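PDB 1A8Q: Non-heme chloroperoxidase CPO-A1 from Streptomyces aureofaciens, which catalyses cofactor-free, peroxide-dependent halogenation, being able to brominate and possibly serving as a chlorinating enzyme in 7-chlorotetracycline biosynthesis. Local coordinates for residues R20-I25 with A45-I50; F24-P29 with H52-H57; P214-H219 with E243-E248. All blocks are in the same frame, centred on the assembly; numbering follows the deposited sequence.

Contact 1: R20-I25 with A45-I50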
loop_
_atom_site.group_PDB
_atom_site.type_symbol
_atom_site.label_atom_id
_atom_site.label_comp_id
_atom_site.label_asym_id
_atom_site.label_seq_id
_atom_site.Cartn_x
_atom_site.Cartn_y
_atom_site.Cartn_z
ATOM N N ARG A 20 8.496 -19.251 -3.653
ATOM C CA ARG A 20 9.000 -17.957 -4.165
ATOM C C ARG A 20 8.343 -16.882 -3.290
ATOM O O ARG A 20 7.130 -16.973 -3.089
ATOM C CB ARG A 20 8.551 -17.814 -5.600
ATOM C CG ARG A 20 9.085 -16.662 -6.376
ATOM C CD ARG A 20 8.680 -16.692 -7.829
ATOM N NE ARG A 20 7.337 -16.321 -8.248
ATOM C CZ ARG A 20 6.865 -15.071 -8.173
ATOM N NH1 ARG A 20 7.643 -14.153 -7.649
ATOM N NH2 ARG A 20 5.665 -14.798 -8.649
ATOM N N PRO A 21 9.106 -15.870 -2.947
ATOM C CA PRO A 21 8.577 -14.846 -2.050
ATOM C C PRO A 21 7.679 -13.817 -2.664
ATOM O O PRO A 21 7.979 -13.202 -3.697
ATOM C CB PRO A 21 9.826 -14.178 -1.482
ATOM C CG PRO A 21 10.999 -14.643 -2.258
ATOM C CD PRO A 21 10.546 -15.714 -3.193
ATOM N N VAL A 22 6.612 -13.504 -1.937
ATOM C CA VAL A 22 5.641 -12.491 -2.259
ATOM C C VAL A 22 5.655 -11.540 -1.029
ATOM O O VAL A 22 5.337 -11.991 0.064
ATOM C CB VAL A 22 4.248 -13.025 -2.502
ATOM C CG1 VAL A 22 3.312 -11.881 -2.922
ATOM C CG2 VAL A 22 4.246 -14.134 -3.558
ATOM N N VAL A 23 6.097 -10.313 -1.243
ATOM C CA VAL A 23 6.271 -9.373 -0.120
ATOM C C VAL A 23 5.194 -8.314 -0.263
ATOM O O VAL A 23 5.077 -7.608 -1.274
ATOM C CB VAL A 23 7.666 -8.739 -0.121
ATOM C CG1 VAL A 23 7.772 -7.612 0.905
ATOM C CG2 VAL A 23 8.764 -9.783 0.126
ATOM N N PHE A 24 4.393 -8.156 0.785
ATOM C CA PHE A 24 3.240 -7.268 0.771
ATOM C C PHE A 24 3.558 -5.975 1.514
ATOM O O PHE A 24 4.180 -6.045 2.586
ATOM C CB PHE A 24 2.034 -7.937 1.451
ATOM C CG PHE A 24 1.458 -9.099 0.670
ATOM C CD1 PHE A 24 2.001 -10.356 0.881
ATOM C CD2 PHE A 24 0.420 -8.874 -0.209
ATOM C CE1 PHE A 24 1.453 -11.437 0.153
ATOM C CE2 PHE A 24 -0.126 -9.956 -0.930
ATOM C CZ PHE A 24 0.409 -11.216 -0.709
ATOM N N ILE A 25 3.140 -4.858 0.903
ATOM C CA ILE A 25 3.521 -3.528 1.418
ATOM C C ILE A 25 2.261 -2.747 1.670
ATOM O O ILE A 25 1.470 -2.364 0.812
ATOM C CB ILE A 25 4.341 -2.770 0.316
ATOM C CG1 ILE A 25 5.590 -3.581 -0.070
ATOM C CG2 ILE A 25 4.793 -1.398 0.851
ATOM C CD1 ILE A 25 6.255 -3.034 -1.345
ATOM N N ALA A 45 -1.228 -21.497 -2.024
ATOM C CA ALA A 45 -0.928 -21.747 -3.429
ATOM C C ALA A 45 0.542 -22.055 -3.646
ATOM O O ALA A 45 0.979 -22.202 -4.808
ATOM C CB ALA A 45 -1.367 -20.545 -4.251
ATOM N N GLY A 46 1.370 -22.173 -2.637
ATOM C CA GLY A 46 2.750 -22.562 -2.725
ATOM C C GLY A 46 3.827 -21.497 -2.802
ATOM O O GLY A 46 4.991 -21.758 -3.114
ATOM N N TYR A 47 3.479 -20.303 -2.302
ATOM C CA TYR A 47 4.413 -19.201 -2.204
ATOM C C TYR A 47 4.763 -18.896 -0.732
ATOM O O TYR A 47 4.116 -19.490 0.133
ATOM C CB TYR A 47 3.781 -17.912 -2.770
ATOM C CG TYR A 47 3.474 -18.077 -4.273
ATOM C CD1 TYR A 47 4.469 -17.801 -5.207
ATOM C CD2 TYR A 47 2.207 -18.432 -4.677
ATOM C CE1 TYR A 47 4.173 -17.986 -6.558
ATOM C CE2 TYR A 47 1.912 -18.619 -6.030
ATOM C CZ TYR A 47 2.923 -18.402 -6.933
ATOM O OH TYR A 47 2.641 -18.560 -8.288
ATOM N N ARG A 48 5.834 -18.136 -0.590
ATOM C CA ARG A 48 6.248 -17.650 0.756
ATOM C C ARG A 48 5.619 -16.254 0.842
ATOM O O ARG A 48 5.904 -15.443 -0.044
ATOM C CB ARG A 48 7.742 -17.616 0.824
ATOM C CG ARG A 48 8.336 -17.109 2.124
ATOM C CD ARG A 48 9.850 -17.253 2.134
ATOM N NE ARG A 48 10.402 -16.647 3.351
ATOM C CZ ARG A 48 11.730 -16.544 3.497
ATOM N NH1 ARG A 48 12.560 -16.996 2.536
ATOM N NH2 ARG A 48 12.273 -16.008 4.570
ATOM N N GLY A 49 4.927 -15.967 1.948
ATOM C CA GLY A 49 4.232 -14.662 1.999
ATOM C C GLY A 49 4.863 -13.891 3.149
ATOM O O GLY A 49 4.937 -14.410 4.264
ATOM N N ILE A 50 5.275 -12.640 2.859
ATOM C CA ILE A 50 5.920 -11.843 3.884
ATOM C C ILE A 50 5.206 -10.496 3.961
ATOM O O ILE A 50 4.862 -9.910 2.939
ATOM C CB ILE A 50 7.404 -11.581 3.518
ATOM C CG1 ILE A 50 8.214 -12.878 3.720
ATOM C CG2 ILE A 50 8.059 -10.498 4.368
ATOM C CD1 ILE A 50 9.436 -12.945 2.836
HETATM O O HOH W 1 5.733 -18.336 -9.650
HETATM O O HOH W 2 6.585 -20.968 -5.173
#

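Contact 2: F24-P29 with H52-H57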
loop_
_atom_site.group_PDB
_atom_site.type_symbol
_atom_site.label_atom_id
_atom_site.label_comp_id
_atom_site.label_asym_id
_atom_site.label_seq_id
_atom_site.Cartn_x
_atom_site.Cartn_y
_atom_site.Cartn_z
ATOM N N PHE A 24 4.393 -8.156 0.785
ATOM C CA PHE A 24 3.240 -7.268 0.771
ATOM C C PHE A 24 3.558 -5.975 1.514
ATOM O O PHE A 24 4.180 -6.045 2.586
ATOM C CB PHE A 24 2.034 -7.937 1.451
ATOM C CG PHE A 24 1.458 -9.099 0.670
ATOM C CD1 PHE A 24 2.001 -10.356 0.881
ATOM C CD2 PHE A 24 0.420 -8.874 -0.209
ATOM C CE1 PHE A 24 1.453 -11.437 0.153
ATOM C CE2 PHE A 24 -0.126 -9.956 -0.930
ATOM C CZ PHE A 24 0.409 -11.216 -0.709
ATOM N N ILE A 25 3.140 -4.858 0.903
ATOM C CA ILE A 25 3.521 -3.528 1.418
ATOM C C ILE A 25 2.261 -2.747 1.670
ATOM O O ILE A 25 1.470 -2.364 0.812
ATOM C CB ILE A 25 4.341 -2.770 0.316
ATOM C CG1 ILE A 25 5.590 -3.581 -0.070
ATOM C CG2 ILE A 25 4.793 -1.398 0.851
ATOM C CD1 ILE A 25 6.255 -3.034 -1.345
ATOM N N HIS A 26 1.929 -2.538 2.986
ATOM C CA HIS A 26 0.649 -1.997 3.351
ATOM C C HIS A 26 0.456 -0.481 3.193
ATOM O O HIS A 26 1.454 0.190 3.006
ATOM C CB HIS A 26 0.338 -2.325 4.858
ATOM C CG HIS A 26 1.209 -1.592 5.840
ATOM N ND1 HIS A 26 0.911 -0.334 6.301
ATOM C CD2 HIS A 26 2.388 -1.984 6.439
ATOM C CE1 HIS A 26 1.864 0.031 7.147
ATOM N NE2 HIS A 26 2.755 -0.911 7.252
ATOM N N GLY A 27 -0.800 -0.052 3.307
ATOM C CA GLY A 27 -1.078 1.393 3.156
ATOM C C GLY A 27 -1.258 2.095 4.511
ATOM O O GLY A 27 -1.117 1.500 5.563
ATOM N N TRP A 28 -1.600 3.386 4.418
ATOM C CA TRP A 28 -1.831 4.192 5.624
ATOM C C TRP A 28 -3.264 4.029 6.021
ATOM O O TRP A 28 -4.174 4.029 5.168
ATOM C CB TRP A 28 -1.583 5.638 5.151
ATOM C CG TRP A 28 -1.830 6.806 6.073
ATOM C CD1 TRP A 28 -0.929 7.407 6.872
ATOM C CD2 TRP A 28 -3.058 7.538 6.216
ATOM N NE1 TRP A 28 -1.496 8.466 7.538
ATOM C CE2 TRP A 28 -2.799 8.565 7.143
ATOM C CE3 TRP A 28 -4.334 7.450 5.664
ATOM C CZ2 TRP A 28 -3.762 9.501 7.537
ATOM C CZ3 TRP A 28 -5.302 8.368 6.049
ATOM C CH2 TRP A 28 -4.995 9.380 6.987
ATOM N N PRO A 29 -3.582 4.075 7.331
ATOM C CA PRO A 29 -2.635 4.072 8.438
ATOM C C PRO A 29 -2.535 2.710 9.116
ATOM O O PRO A 29 -2.636 2.566 10.356
ATOM C CB PRO A 29 -3.424 5.012 9.384
ATOM C CG PRO A 29 -4.863 4.633 9.189
ATOM C CD PRO A 29 -4.991 4.146 7.764
ATOM N N HIS A 52 5.551 -6.801 6.193
ATOM C CA HIS A 52 6.214 -6.054 7.250
ATOM C C HIS A 52 5.345 -4.884 7.667
ATOM O O HIS A 52 4.415 -4.486 6.971
ATOM C CB HIS A 52 7.585 -5.478 6.827
ATOM C CG HIS A 52 7.514 -4.602 5.611
ATOM N ND1 HIS A 52 7.008 -5.037 4.417
ATOM C CD2 HIS A 52 7.877 -3.292 5.427
ATOM C CE1 HIS A 52 7.076 -4.083 3.511
ATOM N NE2 HIS A 52 7.608 -3.006 4.091
ATOM N N ASP A 53 5.626 -4.361 8.864
ATOM C CA ASP A 53 4.958 -3.174 9.354
ATOM C C ASP A 53 5.929 -1.980 9.148
ATOM O O ASP A 53 7.088 -2.057 9.585
ATOM C CB ASP A 53 4.733 -3.285 10.877
ATOM C CG ASP A 53 3.679 -4.343 11.246
ATOM O OD1 ASP A 53 2.956 -4.873 10.385
ATOM O OD2 ASP A 53 3.566 -4.614 12.468
ATOM N N ARG A 54 5.432 -0.968 8.467
ATOM C CA ARG A 54 6.278 0.225 8.178
ATOM C C ARG A 54 6.736 0.833 9.505
ATOM O O ARG A 54 6.052 0.716 10.518
ATOM C CB ARG A 54 5.424 1.205 7.386
ATOM C CG ARG A 54 6.150 2.507 6.963
ATOM C CD ARG A 54 5.336 3.269 5.891
ATOM N NE ARG A 54 5.285 2.392 4.702
ATOM C CZ ARG A 54 4.175 1.857 4.231
ATOM N NH1 ARG A 54 2.944 2.058 4.688
ATOM N NH2 ARG A 54 4.283 1.032 3.162
ATOM N N ARG A 55 7.899 1.469 9.509
ATOM C CA ARG A 55 8.388 2.138 10.738
ATOM C C ARG A 55 7.258 2.959 11.311
ATOM O O ARG A 55 6.466 3.611 10.653
ATOM C CB ARG A 55 9.603 3.024 10.409
ATOM C CG ARG A 55 9.215 4.151 9.444
ATOM C CD ARG A 55 10.466 4.711 8.777
ATOM N NE ARG A 55 11.389 5.372 9.672
ATOM C CZ ARG A 55 12.624 5.008 10.005
ATOM N NH1 ARG A 55 13.292 3.953 9.610
ATOM N NH2 ARG A 55 13.287 5.807 10.854
ATOM N N GLY A 56 7.133 2.917 12.692
ATOM C CA GLY A 56 6.041 3.695 13.279
ATOM C C GLY A 56 4.629 3.166 13.108
ATOM O O GLY A 56 3.671 3.861 13.425
ATOM N N HIS A 57 4.457 1.906 12.667
ATOM C CA HIS A 57 3.147 1.315 12.480
ATOM C C HIS A 57 3.217 -0.099 13.111
ATOM O O HIS A 57 4.317 -0.661 13.205
ATOM C CB HIS A 57 2.807 1.156 10.972
ATOM C CG HIS A 57 2.677 2.447 10.192
ATOM N ND1 HIS A 57 3.725 3.315 9.956
ATOM C CD2 HIS A 57 1.584 2.970 9.593
ATOM C CE1 HIS A 57 3.291 4.357 9.278
ATOM N NE2 HIS A 57 1.987 4.188 9.062
HETATM O O HOH W 3 2.869 -4.842 4.765
#

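Contact 3: P214-H219 with E243-E248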
loop_
_atom_site.group_PDB
_atom_site.type_symbol
_atom_site.label_atom_id
_atom_site.label_comp_id
_atom_site.label_asym_id
_atom_site.label_seq_id
_atom_site.Cartn_x
_atom_site.Cartn_y
_atom_site.Cartn_z
ATOM N N PRO A 214 7.216 -7.276 -15.174
ATOM C CA PRO A 214 5.789 -7.309 -15.403
ATOM C C PRO A 214 5.105 -6.624 -14.202
ATOM O O PRO A 214 5.526 -6.946 -13.099
ATOM C CB PRO A 214 5.423 -8.788 -15.462
ATOM C CG PRO A 214 6.694 -9.496 -15.696
ATOM C CD PRO A 214 7.842 -8.614 -15.270
ATOM N N THR A 215 4.087 -5.845 -14.464
ATOM C CA THR A 215 3.452 -5.096 -13.393
ATOM C C THR A 215 1.961 -5.130 -13.620
ATOM O O THR A 215 1.488 -4.913 -14.745
ATOM C CB THR A 215 3.936 -3.620 -13.393
ATOM O OG1 THR A 215 5.350 -3.583 -13.139
ATOM C CG2 THR A 215 3.165 -2.883 -12.296
ATOM N N LEU A 216 1.199 -5.482 -12.598
ATOM C CA LEU A 216 -0.237 -5.449 -12.641
ATOM C C LEU A 216 -0.738 -4.270 -11.810
ATOM O O LEU A 216 -0.329 -4.153 -10.655
ATOM C CB LEU A 216 -0.793 -6.737 -11.997
ATOM C CG LEU A 216 -2.305 -6.797 -11.834
ATOM C CD1 LEU A 216 -3.093 -6.793 -13.127
ATOM C CD2 LEU A 216 -2.655 -8.069 -11.030
ATOM N N VAL A 217 -1.589 -3.466 -12.382
ATOM C CA VAL A 217 -2.171 -2.323 -11.667
ATOM C C VAL A 217 -3.640 -2.624 -11.495
ATOM O O VAL A 217 -4.363 -2.911 -12.466
ATOM C CB VAL A 217 -1.976 -1.019 -12.485
ATOM C CG1 VAL A 217 -2.623 0.131 -11.709
ATOM C CG2 VAL A 217 -0.484 -0.760 -12.695
ATOM N N VAL A 218 -4.147 -2.726 -10.245
ATOM C CA VAL A 218 -5.558 -2.979 -9.979
ATOM C C VAL A 218 -6.150 -1.754 -9.277
ATOM O O VAL A 218 -5.444 -1.255 -8.404
ATOM C CB VAL A 218 -5.728 -4.198 -9.024
ATOM C CG1 VAL A 218 -7.183 -4.420 -8.635
ATOM C CG2 VAL A 218 -5.189 -5.447 -9.741
ATOM N N HIS A 219 -7.348 -1.282 -9.623
ATOM C CA HIS A 219 -7.846 -0.102 -8.920
ATOM C C HIS A 219 -9.356 -0.105 -9.022
ATOM O O HIS A 219 -9.895 -0.464 -10.094
ATOM C CB HIS A 219 -7.283 1.156 -9.618
ATOM C CG HIS A 219 -7.054 2.342 -8.733
ATOM N ND1 HIS A 219 -5.818 2.778 -8.452
ATOM C CD2 HIS A 219 -7.936 3.134 -8.074
ATOM C CE1 HIS A 219 -5.869 3.830 -7.622
ATOM N NE2 HIS A 219 -7.146 4.050 -7.386
ATOM N N GLU A 243 -0.178 -4.150 -17.039
ATOM C CA GLU A 243 -1.563 -4.497 -17.259
ATOM C C GLU A 243 -2.475 -3.741 -16.296
ATOM O O GLU A 243 -2.046 -3.604 -15.138
ATOM C CB GLU A 243 -1.835 -6.006 -17.031
ATOM C CG GLU A 243 -0.667 -6.897 -17.378
ATOM C CD GLU A 243 -0.729 -8.364 -17.012
ATOM O OE1 GLU A 243 -1.584 -8.880 -16.260
ATOM O OE2 GLU A 243 0.197 -9.080 -17.480
ATOM N N LEU A 244 -3.630 -3.269 -16.717
ATOM C CA LEU A 244 -4.536 -2.584 -15.788
ATOM C C LEU A 244 -5.818 -3.384 -15.643
ATOM O O LEU A 244 -6.355 -3.902 -16.634
ATOM C CB LEU A 244 -4.886 -1.184 -16.304
ATOM C CG LEU A 244 -6.015 -0.428 -15.611
ATOM C CD1 LEU A 244 -5.543 0.074 -14.230
ATOM C CD2 LEU A 244 -6.433 0.807 -16.419
ATOM N N LYS A 245 -6.318 -3.595 -14.408
ATOM C CA LYS A 245 -7.606 -4.222 -14.208
ATOM C C LYS A 245 -8.448 -3.258 -13.375
ATOM O O LYS A 245 -8.067 -2.994 -12.217
ATOM C CB LYS A 245 -7.506 -5.593 -13.506
ATOM C CG LYS A 245 -6.890 -6.683 -14.377
ATOM C CD LYS A 245 -6.903 -8.068 -13.705
ATOM C CE LYS A 245 -6.595 -9.102 -14.804
ATOM N NZ LYS A 245 -6.974 -10.470 -14.360
ATOM N N VAL A 246 -9.491 -2.691 -13.938
ATOM C CA VAL A 246 -10.396 -1.803 -13.225
ATOM C C VAL A 246 -11.452 -2.645 -12.506
ATOM O O VAL A 246 -12.098 -3.488 -13.122
ATOM C CB VAL A 246 -11.074 -0.790 -14.146
ATOM C CG1 VAL A 246 -12.116 0.053 -13.408
ATOM C CG2 VAL A 246 -9.930 0.024 -14.765
ATOM N N TYR A 247 -11.601 -2.400 -11.200
ATOM C CA TYR A 247 -12.640 -3.146 -10.455
ATOM C C TYR A 247 -13.853 -2.250 -10.353
ATOM O O TYR A 247 -13.897 -1.310 -9.541
ATOM C CB TYR A 247 -12.126 -3.558 -9.071
ATOM C CG TYR A 247 -11.285 -4.807 -9.005
ATOM C CD1 TYR A 247 -10.590 -5.328 -10.079
ATOM C CD2 TYR A 247 -11.133 -5.470 -7.777
ATOM C CE1 TYR A 247 -9.791 -6.463 -9.982
ATOM C CE2 TYR A 247 -10.310 -6.547 -7.644
ATOM C CZ TYR A 247 -9.715 -7.110 -8.754
ATOM O OH TYR A 247 -8.884 -8.169 -8.582
ATOM N N GLU A 248 -14.882 -2.501 -11.162
ATOM C CA GLU A 248 -16.072 -1.656 -11.156
ATOM C C GLU A 248 -16.785 -1.696 -9.813
ATOM O O GLU A 248 -17.073 -2.746 -9.263
ATOM C CB GLU A 248 -17.033 -2.100 -12.304
ATOM C CG GLU A 248 -16.399 -1.802 -13.657
ATOM C CD GLU A 248 -17.379 -1.808 -14.816
ATOM O OE1 GLU A 248 -18.530 -2.263 -14.657
ATOM O OE2 GLU A 248 -16.958 -1.350 -15.907
#

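Contact 1: R20-I25 with A45-I50
The carbonyl oxygen of I50 is approached by three groups of the 20-25 segment. The amide of F24 donates to it (F24 N to I50 O, 2.8 Å), V23 CA adds a weaker C-H contact, and the F24 ring brings an edge carbon close to it, with CD1 3.6 Å from I50 O. That edge-on placement follows from F24 CG standing anti to its own carbonyl carbon (chi1 -69°). Further back the parallel ladder runs I50 N to V22 O, V22 N to R48 O and R48 N to R20 O, the last being 3.0 Å long.

V23 CG2 meets I50 CB at 4.1 Å on one face, where P21 and R48 also lie. On the face of V22 and G49, V22 CG2 packs on Y47 CB at 3.9 Å. R20 and Y47 run side by side, guanidinium and ring nearly perpendicular (82°). A water takes a bond from R20 NE at 2.9 Å and has a weak one with Y47 OH; a second water joins R20 N to G46 O, at the Schellman end of helix 36-44. R20 also bonds D87, T89 and L272, and R48 pairs with D15.

Strand 88-93 continues the sheet beyond 21-25, while helices 36-44 and 260-272 cover the face of F24 and V22.

Contact 2: F24-P29 with H52-H57
H26 and R54 are brought together by their torsions: H26 CG sits between its backbone nitrogen and carbonyl carbon (chi1 69°), and the R54 chain, extended at first, bends at chi3 (-64°) to carry its guanidinium back to the H26 backbone. There NH1 and NH2 both donate to the carbonyl oxygen of H26, the distance from R54 NH2 to H26 O being 3.0 Å and this nitrogen lying in the carbonyl plane; NH1 comes from above that plane.

The imidazole of H26 is held at both nitrogens. R54 N gives a nearly straight bond (171°) to H26 NE2 at 2.9 Å, and H26 ND1 donates to G27 O at 2.8 Å, which fixes the ring's rotation. H52 O lies at the ring edge, 3.3 Å from H26 CD2; H57 CD2 also lies at the edge, 3.8 Å from H26 CE1, with the two ring planes oblique to each other. Water ties F24 O to H52 O. I25 CG2 rests against R54 NH2 at the guanidinium edge, while E99 binds R54 NH2 and H52 NE2.

H26 to P29 read His-Gly-Trp-Pro with a cis proline bond. This HGXP motif, found in many alpha/beta hydrolases, follows strand 21-25 near the nucleophile S94, and its backbone probably contributes to the oxyanion hole, as in relatives.

Contact 3: P214-H219 with E243-E248
One face of the Y247 ring carries V218 CG1, set almost over the ring centre at 3.6 Å from the centroid and 14° off its normal, a clear CH-pi contact. The valine reaches it because CG1 stands anti to its backbone N (chi1 175°), lying close to all six ring carbons. K263 makes a cation-pi contact with the same ring, and Y247 OH hydrogen-bonds to D267, which also forms a salt bridge with K245 NZ.

Along the strands, five backbone hydrogen bonds hold 215-219 parallel to 243-247. Two of the tightest meet at neighbouring rungs, V217 N to E243 O at 2.8 Å and K245 N to V217 O at 2.8 Å; the longest is H219 N to K245 O at 3.2 Å. On the Y247 side of the sheet, L216 CD1 fits against K245 CG at 4.0 Å and beside the E243 carboxylate, whose far oxygen pairs with K274. Helix 260-272 covers this side. The other side has V217 CG1 on L244 CD1 at 3.9 Å, facing helix 232-238, with H219 NE2 hydrogen-bonded to the carbonyl oxygen of V226.

Strand 215-220, helix 232-238 and strand 243-247 form a beta-alpha-beta unit at one edge of the sheet. In the alpha/beta hydrolase fold the triad acid and histidine follow these last two strands, as D223 and H252 do here.

Overall arrangement
All three contacts belong to one sheet, and contacts 1 and 2 share F24 and I25. Contact 1 joins neighbouring strands 21-25 and 48-52 well inside the sheet, with its charged residues at the starting end. Contact 2 takes over where strand 21-25 runs out: entirely buried, it replaces the backbone ladder with a histidine-arginine grip, in a segment that also passes close to the catalytic serine. Contact 3 repeats the parallel pairing of contact 1, centres about 19 Å apart, but lies at the edge of this chain's sheet, so its outermost strand is partly exposed and bears ion pairs to helix 260-272 and to the chain end after it. That helix also covers contact 1, linking the two ladders, which touch nowhere directly.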